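Uncharacterized conserved protein (Methanococcus maripaludis S2, PDB 3C2Q) catalyses the conversion of L-ornithine to L-proline with release of ammonia, using NAD(+) as cofactor. Local coordinates at residues M158-Y163 with M231-K236; A174-E179 with G184-V189. All coordinates share one frame; numbering follows the deposited sequence.

Interaction 1 of 2, residues M158-Y163 with M231-K236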
HETATM    1  N   MSE B 158      20.446 -14.731  15.077  1.00 22.69           N
HETATM    2  CA  MSE B 158      19.672 -15.967  14.946  1.00 24.70           C
HETATM    3  C   MSE B 158      20.488 -17.052  14.254  1.00 23.76           C
HETATM    4  O   MSE B 158      20.408 -18.214  14.646  1.00 24.29           O
HETATM    5  CB  MSE B 158      18.334 -15.736  14.209  1.00 23.58           C
HETATM    6  CG  MSE B 158      17.415 -14.801  14.966  1.00 24.22           C
HETATM    7 SE   MSE B 158      15.898 -14.237  13.794  1.00 32.52          SE
HETATM    8  CE  MSE B 158      15.335 -12.683  14.860  1.00 23.81           C
ATOM      9  N   VAL B 159      21.246 -16.679  13.228  1.00 23.13           N
ATOM     10  CA  VAL B 159      22.177 -17.611  12.567  1.00 23.66           C
ATOM     11  C   VAL B 159      23.230 -18.116  13.579  1.00 25.53           C
ATOM     12  O   VAL B 159      23.412 -19.330  13.738  1.00 24.92           O
ATOM     13  CB  VAL B 159      22.886 -16.959  11.361  1.00 24.00           C
ATOM     14  CG1 VAL B 159      23.826 -17.947  10.691  1.00 22.16           C
ATOM     15  CG2 VAL B 159      21.840 -16.464  10.290  1.00 21.07           C
ATOM     16  N   GLU B 160      23.858 -17.172  14.287  1.00 26.03           N
ATOM     17  CA  GLU B 160      24.849 -17.471  15.322  1.00 28.11           C
ATOM     18  C   GLU B 160      24.293 -18.448  16.362  1.00 28.53           C
ATOM     19  O   GLU B 160      24.972 -19.419  16.741  1.00 28.49           O
ATOM     20  CB  GLU B 160      25.340 -16.152  15.952  1.00 27.45           C
ATOM     21  CG  GLU B 160      26.407 -16.325  17.027  1.00 29.47           C
ATOM     22  CD  GLU B 160      26.897 -15.013  17.621  1.00 30.78           C
ATOM     23  OE1 GLU B 160      26.384 -13.897  17.268  1.00 31.12           O
ATOM     24  OE2 GLU B 160      27.850 -15.102  18.436  1.00 35.97           O
ATOM     25  N   LEU B 161      23.042 -18.242  16.777  1.00 27.72           N
ATOM     26  CA  LEU B 161      22.416 -19.057  17.819  1.00 27.65           C
ATOM     27  C   LEU B 161      21.852 -20.409  17.345  1.00 27.37           C
ATOM     28  O   LEU B 161      21.269 -21.148  18.142  1.00 26.96           O
ATOM     29  CB  LEU B 161      21.316 -18.276  18.559  1.00 28.25           C
ATOM     30  CG  LEU B 161      21.694 -17.073  19.453  1.00 30.87           C
ATOM     31  CD1 LEU B 161      20.454 -16.290  19.844  1.00 32.11           C
ATOM     32  CD2 LEU B 161      22.455 -17.520  20.709  1.00 33.47           C
ATOM     33  N   GLY B 162      22.009 -20.709  16.058  1.00 26.18           N
ATOM     34  CA  GLY B 162      21.635 -22.000  15.515  1.00 25.44           C
ATOM     35  C   GLY B 162      20.197 -22.157  15.071  1.00 25.47           C
ATOM     36  O   GLY B 162      19.777 -23.285  14.773  1.00 24.69           O
ATOM     37  N   TYR B 163      19.436 -21.051  14.996  1.00 25.01           N
ATOM     38  CA  TYR B 163      18.035 -21.127  14.531  1.00 25.24           C
ATOM     39  C   TYR B 163      17.861 -21.334  13.020  1.00 24.48           C
ATOM     40  O   TYR B 163      16.808 -21.784  12.573  1.00 25.42           O
ATOM     41  CB  TYR B 163      17.231 -19.883  14.947  1.00 26.04           C
ATOM     42  CG  TYR B 163      16.973 -19.790  16.417  1.00 25.83           C
ATOM     43  CD1 TYR B 163      15.905 -20.456  17.009  1.00 26.52           C
ATOM     44  CD2 TYR B 163      17.812 -19.047  17.222  1.00 25.83           C
ATOM     45  CE1 TYR B 163      15.694 -20.380  18.391  1.00 28.73           C
ATOM     46  CE2 TYR B 163      17.598 -18.951  18.593  1.00 28.30           C
ATOM     47  CZ  TYR B 163      16.549 -19.617  19.161  1.00 28.87           C
ATOM     48  OH  TYR B 163      16.371 -19.487  20.536  1.00 33.56           O
HETATM   49  N   MSE B 231      26.296 -13.015   6.522  1.00 19.67           N
HETATM   50  CA  MSE B 231      27.072 -13.902   5.655  1.00 21.80           C
HETATM   51  C   MSE B 231      28.268 -14.471   6.457  1.00 21.71           C
HETATM   52  O   MSE B 231      28.561 -15.663   6.367  1.00 22.48           O
HETATM   53  CB  MSE B 231      27.583 -13.152   4.413  1.00 21.37           C
HETATM   54  CG  MSE B 231      26.495 -12.406   3.601  1.00 25.18           C
HETATM   55 SE   MSE B 231      24.965 -13.632   3.299  1.00 41.02          SE
HETATM   56  CE  MSE B 231      25.815 -14.816   2.140  1.00 22.56           C
ATOM     57  N   TYR B 232      28.910 -13.618   7.250  1.00 21.93           N
ATOM     58  CA  TYR B 232      29.938 -14.072   8.213  1.00 23.17           C
ATOM     59  C   TYR B 232      29.446 -15.211   9.114  1.00 23.73           C
ATOM     60  O   TYR B 232      30.086 -16.264   9.214  1.00 25.16           O
ATOM     61  CB  TYR B 232      30.438 -12.899   9.050  1.00 23.19           C
ATOM     62  CG  TYR B 232      31.355 -13.296  10.201  1.00 24.29           C
ATOM     63  CD1 TYR B 232      32.740 -13.418  10.009  1.00 23.73           C
ATOM     64  CD2 TYR B 232      30.837 -13.545  11.477  1.00 22.74           C
ATOM     65  CE1 TYR B 232      33.588 -13.782  11.083  1.00 24.36           C
ATOM     66  CE2 TYR B 232      31.681 -13.909  12.561  1.00 23.41           C
ATOM     67  CZ  TYR B 232      33.054 -14.021  12.339  1.00 25.55           C
ATOM     68  OH  TYR B 232      33.881 -14.384  13.387  1.00 28.14           O
ATOM     69  N   GLN B 233      28.303 -15.031   9.758  1.00 23.11           N
ATOM     70  CA  GLN B 233      27.781 -16.083  10.590  1.00 22.97           C
ATOM     71  C   GLN B 233      27.445 -17.360   9.825  1.00 23.06           C
ATOM     72  O   GLN B 233      27.539 -18.453  10.402  1.00 22.26           O
ATOM     73  CB  GLN B 233      26.593 -15.634  11.425  1.00 22.69           C
ATOM     74  CG  GLN B 233      26.965 -14.582  12.473  1.00 23.16           C
ATOM     75  CD  GLN B 233      27.864 -15.103  13.593  1.00 24.16           C
ATOM     76  OE1 GLN B 233      27.986 -16.316  13.814  1.00 25.44           O
ATOM     77  NE2 GLN B 233      28.501 -14.170  14.304  1.00 23.55           N
ATOM     78  N   CYS B 234      27.035 -17.232   8.566  1.00 22.33           N
ATOM     79  CA  CYS B 234      26.781 -18.428   7.747  1.00 23.25           C
ATOM     80  C   CYS B 234      28.091 -19.198   7.525  1.00 24.08           C
ATOM     81  O   CYS B 234      28.115 -20.427   7.643  1.00 24.24           O
ATOM     82  CB  CYS B 234      26.146 -18.074   6.393  1.00 22.52           C
ATOM     83  SG  CYS B 234      24.391 -17.577   6.545  1.00 24.66           S
ATOM     84  N   ILE B 235      29.150 -18.476   7.164  1.00 25.84           N
ATOM     85  CA  ILE B 235      30.474 -19.097   7.013  1.00 27.37           C
ATOM     86  C   ILE B 235      30.888 -19.804   8.310  1.00 28.61           C
ATOM     87  O   ILE B 235      31.232 -20.998   8.293  1.00 28.70           O
ATOM     88  CB  ILE B 235      31.546 -18.074   6.565  1.00 27.39           C
ATOM     89  CG1 ILE B 235      31.212 -17.522   5.155  1.00 26.91           C
ATOM     90  CG2 ILE B 235      32.992 -18.683   6.629  1.00 26.69           C
ATOM     91  CD1 ILE B 235      30.907 -18.626   4.068  1.00 25.78           C
ATOM     92  N   LYS B 236      30.816 -19.089   9.429  1.00 29.67           N
ATOM     93  CA  LYS B 236      31.323 -19.625  10.705  1.00 31.20           C
ATOM     94  C   LYS B 236      30.557 -20.820  11.167  1.00 31.68           C
ATOM     95  O   LYS B 236      31.118 -21.701  11.829  1.00 32.11           O
ATOM     96  CB  LYS B 236      31.290 -18.583  11.818  1.00 31.20           C
ATOM     97  CG  LYS B 236      32.088 -17.329  11.525  1.00 34.35           C
ATOM     98  CD  LYS B 236      33.555 -17.596  11.136  1.00 39.27           C
ATOM     99  CE  LYS B 236      34.459 -17.751  12.336  1.00 43.01           C
ATOM    100  NZ  LYS B 236      35.898 -17.557  11.932  1.00 45.77           N
TER
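V159 and E160, in the last turn of helix 152-160, meet Q233 and C234 of helix 230-237 in a small interface that illustrates how two helices on a sheet can pack through only a few side chains. The closest pair of CA atoms is that of E160 and Q233, 5.7 Å apart.

The apolar part belongs to V159. Its CG1 branch stands anti to the backbone N (chi1 -179°) and reaches across to the base of the other side chain, CG1 of V159 lying 3.7 Å from CB of Q233. The same methyl sits 4.2 Å from SG of C234, although the C234 side chain starts out pointing away from helix 152-160. I239 packs on both V159 and C234 and continues this patch.

Where E160 meets Q233, the contact is between aliphatic and amide surfaces. Q233 bends at chi2 (-68°), laying its amide obliquely across the extended E160 chain, with OE1 of Q233 3.4 Å from CB of E160. Carboxylate and amide planes are only 11° apart, so the flat ends run nearly parallel. NE2 of Q233 remains 3.7 Å from OE1 of E160 and is not hydrogen-bonded to it; that oxygen makes its salt bridge with K157 instead. On the Q233 side, NE2 also lies in plane at the edge of the Y232 ring.

Just beyond the contact the first helix ends in a Schellman motif: G162 takes positive phi, with Y163 N bound to M158 O at 3.0 Å and G162 N to V159 O at 3.0 Å. The chain can then turn toward strand 166-170. The whole is characteristic of a Rossmann fold, in which helices preceding adjacent parallel strands, here 166-170 and 241-244, pack side by side on the sheet.

Interaction 2 of 2, residues A174-E179 with G184-V189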
ATOM      1  N   ALA B 174      23.169  -9.910   0.471  1.00 18.94           N
ATOM      2  CA  ALA B 174      24.551 -10.244   0.863  1.00 19.76           C
ATOM      3  C   ALA B 174      25.462  -9.041   0.821  1.00 19.56           C
ATOM      4  O   ALA B 174      26.241  -8.831   1.766  1.00 20.10           O
ATOM      5  CB  ALA B 174      25.116 -11.371  -0.006  1.00 19.33           C
ATOM      6  N   THR B 175      25.371  -8.242  -0.236  1.00 19.31           N
ATOM      7  CA  THR B 175      26.316  -7.138  -0.388  1.00 19.94           C
ATOM      8  C   THR B 175      26.027  -5.970   0.557  1.00 19.68           C
ATOM      9  O   THR B 175      26.965  -5.320   1.007  1.00 18.81           O
ATOM     10  CB  THR B 175      26.479  -6.625  -1.854  1.00 20.48           C
ATOM     11  OG1 THR B 175      25.218  -6.099  -2.334  1.00 21.40           O
ATOM     12  CG2 THR B 175      26.972  -7.767  -2.767  1.00 20.67           C
ATOM     13  N   HIS B 176      24.748  -5.708   0.870  1.00 17.99           N
ATOM     14  CA  HIS B 176      24.449  -4.703   1.915  1.00 17.82           C
ATOM     15  C   HIS B 176      24.767  -5.159   3.324  1.00 16.98           C
ATOM     16  O   HIS B 176      25.183  -4.332   4.144  1.00 16.78           O
ATOM     17  CB  HIS B 176      23.021  -4.121   1.818  1.00 18.25           C
ATOM     18  CG  HIS B 176      22.800  -3.298   0.570  1.00 17.78           C
ATOM     19  ND1 HIS B 176      23.496  -2.132   0.308  1.00 18.27           N
ATOM     20  CD2 HIS B 176      21.962  -3.479  -0.480  1.00 17.45           C
ATOM     21  CE1 HIS B 176      23.088  -1.627  -0.845  1.00 19.64           C
ATOM     22  NE2 HIS B 176      22.175  -2.440  -1.354  1.00 17.40           N
ATOM     23  N   ASP B 177      24.557  -6.445   3.608  1.00 16.72           N
ATOM     24  CA  ASP B 177      25.020  -7.034   4.871  1.00 18.13           C
ATOM     25  C   ASP B 177      26.540  -6.774   5.002  1.00 18.68           C
ATOM     26  O   ASP B 177      27.038  -6.324   6.044  1.00 18.12           O
ATOM     27  CB  ASP B 177      24.725  -8.536   4.917  1.00 17.54           C
ATOM     28  CG  ASP B 177      25.388  -9.249   6.120  1.00 21.95           C
ATOM     29  OD1 ASP B 177      25.066  -8.951   7.308  1.00 18.31           O
ATOM     30  OD2 ASP B 177      26.218 -10.150   5.865  1.00 21.23           O
ATOM     31  N   ILE B 178      27.261  -7.015   3.915  1.00 18.69           N
ATOM     32  CA  ILE B 178      28.714  -6.870   3.937  1.00 19.30           C
ATOM     33  C   ILE B 178      29.137  -5.408   4.009  1.00 18.69           C
ATOM     34  O   ILE B 178      30.065  -5.071   4.756  1.00 20.06           O
ATOM     35  CB  ILE B 178      29.349  -7.654   2.749  1.00 19.08           C
ATOM     36  CG1 ILE B 178      29.212  -9.150   3.053  1.00 17.14           C
ATOM     37  CG2 ILE B 178      30.856  -7.213   2.557  1.00 19.73           C
ATOM     38  CD1 ILE B 178      29.353 -10.095   1.847  1.00 19.45           C
ATOM     39  N   GLU B 179      28.444  -4.532   3.277  1.00 18.46           N
ATOM     40  CA  GLU B 179      28.588  -3.085   3.448  1.00 18.56           C
ATOM     41  C   GLU B 179      28.477  -2.667   4.901  1.00 18.92           C
ATOM     42  O   GLU B 179      29.266  -1.812   5.375  1.00 17.14           O
ATOM     43  CB  GLU B 179      27.541  -2.292   2.645  1.00 18.48           C
ATOM     44  CG  GLU B 179      27.796  -0.810   2.616  1.00 18.80           C
ATOM     45  CD  GLU B 179      26.570   0.014   2.182  1.00 19.56           C
ATOM     46  OE1 GLU B 179      25.644  -0.540   1.521  1.00 21.32           O
ATOM     47  OE2 GLU B 179      26.514   1.222   2.499  1.00 17.26           O
ATOM     48  N   GLY B 184      29.668   0.005   8.380  1.00 19.07           N
ATOM     49  CA  GLY B 184      28.632   0.491   9.299  1.00 19.09           C
ATOM     50  C   GLY B 184      27.389   1.090   8.617  1.00 19.28           C
ATOM     51  O   GLY B 184      26.513   1.665   9.314  1.00 19.81           O
ATOM     52  N   THR B 185      27.301   0.955   7.287  1.00 18.05           N
ATOM     53  CA  THR B 185      26.172   1.533   6.513  1.00 17.92           C
ATOM     54  C   THR B 185      25.440   0.521   5.601  1.00 18.27           C
ATOM     55  O   THR B 185      25.963  -0.550   5.281  1.00 17.29           O
ATOM     56  CB  THR B 185      26.642   2.681   5.574  1.00 16.81           C
ATOM     57  OG1 THR B 185      27.601   2.167   4.640  1.00 18.52           O
ATOM     58  CG2 THR B 185      27.280   3.814   6.348  1.00 18.50           C
ATOM     59  N   SER B 186      24.228   0.893   5.182  1.00 18.50           N
ATOM     60  CA  SER B 186      23.539   0.214   4.087  1.00 20.14           C
ATOM     61  C   SER B 186      22.997   1.329   3.235  1.00 19.84           C
ATOM     62  O   SER B 186      22.309   2.225   3.748  1.00 20.02           O
ATOM     63  CB  SER B 186      22.403  -0.659   4.616  1.00 20.53           C
ATOM     64  OG  SER B 186      21.863  -1.466   3.559  1.00 22.07           O
ATOM     65  N   LEU B 187      23.372   1.321   1.961  1.00 21.61           N
ATOM     66  CA  LEU B 187      23.063   2.433   1.078  1.00 23.46           C
ATOM     67  C   LEU B 187      23.707   3.741   1.590  1.00 22.95           C
ATOM     68  O   LEU B 187      23.187   4.845   1.340  1.00 21.85           O
ATOM     69  CB  LEU B 187      21.524   2.596   0.997  1.00 24.63           C
ATOM     70  CG  LEU B 187      20.715   1.498   0.291  1.00 28.95           C
ATOM     71  CD1 LEU B 187      19.201   1.819   0.376  1.00 31.79           C
ATOM     72  CD2 LEU B 187      21.180   1.405  -1.136  1.00 32.66           C
ATOM     73  N   GLY B 188      24.803   3.621   2.351  1.00 21.39           N
ATOM     74  CA  GLY B 188      25.476   4.821   2.849  1.00 20.04           C
ATOM     75  C   GLY B 188      24.824   5.428   4.060  1.00 19.85           C
ATOM     76  O   GLY B 188      25.224   6.502   4.482  1.00 20.44           O
ATOM     77  N   VAL B 189      23.803   4.763   4.616  1.00 19.60           N
ATOM     78  CA  VAL B 189      23.124   5.249   5.809  1.00 19.16           C
ATOM     79  C   VAL B 189      23.618   4.457   7.005  1.00 18.12           C
ATOM     80  O   VAL B 189      23.596   3.246   6.989  1.00 17.75           O
ATOM     81  CB  VAL B 189      21.549   5.157   5.687  1.00 19.87           C
ATOM     82  CG1 VAL B 189      20.897   5.611   6.987  1.00 21.10           C
ATOM     83  CG2 VAL B 189      21.050   6.041   4.515  1.00 21.44           C
TER
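E179, on helix 171-183, reaches into the tight hairpin that follows the helix, a clear case of one carboxylate holding a turn by its N-H groups. Its CB lies 3.5 Å from the carbonyl O of T185. With CG anti to the backbone N (chi1 -171°), CG of E179 comes 3.2 Å from T185 O, as does CD, and the extended remainder carries the carboxylate into the turn.

At the tip, each carboxylate oxygen accepts two bonds. OE1 takes the N-H of L187 (L187 N to E179 OE1, 3.0 Å) on its syn side, 19° out of the carboxylate plane. H176, one turn back on the same helix, gives a second bond from ND1 to E179 OE1 at 2.9 Å, in the plane of the imidazole. OE2 receives G188 N at 3.0 Å through its syn lone pair, and the T185 hydroxyl OG1, 2.6 Å from E179 OE2, arrives on the anti side, 25° out of the carboxylate plane. The four bonds fix the rotation of the carboxylate, and they engage both central residues of the type I' turn S186-V189. Beside the H176-E179 bond, L187 CD2 rests obliquely 3.6 Å from H176 CE1.

H176 lies beside A172, a probable NAD(+)-binding residue. Helices 145-148 and 203-214 supply histidines around the contact: H204 stacks on the H176 ring, H148 meets that ring edge-to-face and bonds S186 OG, and H203 bonds T185 OG1. V189 packs on P111 of a second subunit. The hairpin of strands 185-186 and 189-190 folds back against helix 171-183, with those two helices packing around them.

Followed from the N terminus, the chain leaves helix 152-160, passes through strand 166-170 and enters helix 171-183. Interaction 2 then closes a very short loop, only the four helical residues 180-183 separating its segments, and fastens the following hairpin to the helix. The chain continues through helices 203-214 and 217-222 before helix 230-237 returns to 158-163, where interaction 1 closes the larger loop. Interaction 2 is therefore nested inside interaction 1. The two touch directly: M231 N makes a probable hydrogen bond with D177 OD2, while the M231 side chain packs on A174 and I178. Helix 171-183 thus holds the hairpin and meets helix 230-237, which in turn packs on helix 152-160.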